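Side-chain contact in lipolytic enzyme, G-D-S-L family (Bacteroides thetaiotaomicron, PDB 7BR2), which metabolizes the drug diltiazem as a gut microbial serine esterase of the SGNH/GDSL hydrolase family: residues V85-N90 and K115-M120. Numbering follows the deposited sequence.
Sequences VTFGMN and KNFQQM
The rings of F87 and F117 lie nearly parallel, their planes 11° apart, yet they are slid so far past one another that little of either face is overlapped; the centroids stand 5.4 Å apart. Contact is made at the outer end of the F87 ring, where CZ comes to 3.4 Å from F117 CD1 and CE1 of F87 sits 3.5 Å from the same F117 CD1. CZ of F87 also lies 3.7 Å from F117 CB, next to the point where the ring joins its side chain. The two side chains cross at about a right angle. F117 has CG anti to its backbone N (chi1 173°), beside its carbonyl carbon, and this sets CD1 of the ring against CZ and CE1 of F87. No hydrogen bond joins the segments; the contact is purely apolar and buried. Trimming F87 to an alanine would probably leave F117 CD1 and CB without their partner and open a gap between loop and helix. F87 also touches M67 of helix 64-75 and I162 and Q166 of helix 155-173, while F117 meets S169 of that last helix. The contact thus packs the loop after strand 82-85, the central strand of the five-stranded parallel sheet, against helix 102-125, which follows it in this SGNH-hydrolase alpha/beta fold and leads on to the adjacent strand 131-136.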
# COMPACT_ATOMS: atom_id res chain seq x y z
N VAL A 85 0.59 -13.44 -1.56
CA VAL A 85 -0.28 -14.09 -2.55
C VAL A 85 -1.73 -13.76 -2.22
O VAL A 85 -2.20 -14.06 -1.12
CB VAL A 85 -0.05 -15.62 -2.58
CG1 VAL A 85 -0.93 -16.28 -3.63
CG2 VAL A 85 1.42 -15.95 -2.81
N THR A 86 -2.42 -13.10 -3.15
CA THR A 86 -3.83 -12.74 -3.00
C THR A 86 -4.57 -13.00 -4.31
O THR A 86 -4.03 -12.76 -5.40
CB THR A 86 -4.00 -11.28 -2.59
OG1 THR A 86 -5.39 -11.04 -2.29
CG2 THR A 86 -3.53 -10.32 -3.69
N PHE A 87 -5.79 -13.52 -4.20
CA PHE A 87 -6.59 -13.87 -5.37
C PHE A 87 -8.01 -14.14 -4.90
O PHE A 87 -8.29 -14.16 -3.70
CB PHE A 87 -6.03 -15.09 -6.12
CG PHE A 87 -6.14 -16.37 -5.35
CD1 PHE A 87 -5.33 -16.60 -4.25
CD2 PHE A 87 -7.06 -17.34 -5.72
CE1 PHE A 87 -5.44 -17.78 -3.53
CE2 PHE A 87 -7.16 -18.52 -5.01
CZ PHE A 87 -6.36 -18.74 -3.92
N GLY A 88 -8.91 -14.33 -5.86
CA GLY A 88 -10.27 -14.73 -5.55
C GLY A 88 -11.33 -13.79 -6.11
O GLY A 88 -12.47 -14.22 -6.32
N MET A 89 -11.00 -12.52 -6.30
CA MET A 89 -12.02 -11.60 -6.81
C MET A 89 -12.53 -12.05 -8.18
O MET A 89 -13.73 -11.99 -8.46
CB MET A 89 -11.48 -10.17 -6.86
CG MET A 89 -12.52 -9.15 -7.36
SD MET A 89 -14.00 -8.97 -6.32
CE MET A 89 -13.36 -8.10 -4.89
N ASN A 90 -11.63 -12.52 -9.05
CA ASN A 90 -12.01 -13.04 -10.35
C ASN A 90 -12.41 -14.51 -10.27
O ASN A 90 -13.33 -14.93 -10.97
CB ASN A 90 -10.88 -12.84 -11.35
CG ASN A 90 -10.69 -11.39 -11.70
OD1 ASN A 90 -11.65 -10.69 -12.06
ND2 ASN A 90 -9.45 -10.90 -11.58
N LYS A 115 -8.43 -25.69 -6.84
CA LYS A 115 -7.66 -26.59 -7.68
C LYS A 115 -6.44 -25.87 -8.26
O LYS A 115 -5.32 -26.40 -8.23
CB LYS A 115 -8.57 -27.17 -8.78
CG LYS A 115 -7.90 -28.23 -9.69
CD LYS A 115 -8.67 -28.46 -10.97
CE LYS A 115 -7.84 -29.22 -12.00
NZ LYS A 115 -8.19 -30.66 -12.02
N ASN A 116 -6.64 -24.65 -8.76
CA ASN A 116 -5.49 -23.91 -9.29
C ASN A 116 -4.53 -23.48 -8.17
O ASN A 116 -3.29 -23.58 -8.31
CB ASN A 116 -5.97 -22.70 -10.08
CG ASN A 116 -6.68 -23.12 -11.33
OD1 ASN A 116 -6.18 -23.96 -12.08
ND2 ASN A 116 -7.88 -22.57 -11.55
N PHE A 117 -5.09 -23.03 -7.04
CA PHE A 117 -4.25 -22.63 -5.92
C PHE A 117 -3.34 -23.76 -5.49
O PHE A 117 -2.22 -23.50 -5.04
CB PHE A 117 -5.09 -22.17 -4.73
CG PHE A 117 -4.28 -21.91 -3.49
CD1 PHE A 117 -3.60 -20.71 -3.33
CD2 PHE A 117 -4.17 -22.86 -2.49
CE1 PHE A 117 -2.85 -20.45 -2.19
CE2 PHE A 117 -3.42 -22.61 -1.34
CZ PHE A 117 -2.76 -21.41 -1.20
N GLN A 118 -3.79 -25.01 -5.59
CA GLN A 118 -2.98 -26.15 -5.15
C GLN A 118 -1.74 -26.30 -6.03
O GLN A 118 -0.66 -26.68 -5.53
CB GLN A 118 -3.82 -27.43 -5.16
CG GLN A 118 -4.78 -27.58 -3.96
CD GLN A 118 -5.70 -28.79 -4.07
OE1 GLN A 118 -6.77 -28.73 -4.68
NE2 GLN A 118 -5.30 -29.90 -3.45
N GLN A 119 -1.87 -26.03 -7.33
CA GLN A 119 -0.69 -25.97 -8.19
C GLN A 119 0.29 -24.94 -7.67
O GLN A 119 1.49 -25.21 -7.47
CB GLN A 119 -1.14 -25.63 -9.61
CG GLN A 119 -2.00 -26.69 -10.31
CD GLN A 119 -1.31 -28.03 -10.41
OE1 GLN A 119 -1.48 -28.91 -9.56
NE2 GLN A 119 -0.50 -28.19 -11.44
N MET A 120 -0.21 -23.74 -7.38
CA MET A 120 0.67 -22.71 -6.82
C MET A 120 1.28 -23.15 -5.50
O MET A 120 2.49 -22.97 -5.27
CB MET A 120 -0.10 -21.40 -6.63
CG MET A 120 -0.67 -20.80 -7.91
SD MET A 120 -1.35 -19.18 -7.53
CE MET A 120 0.14 -18.25 -7.70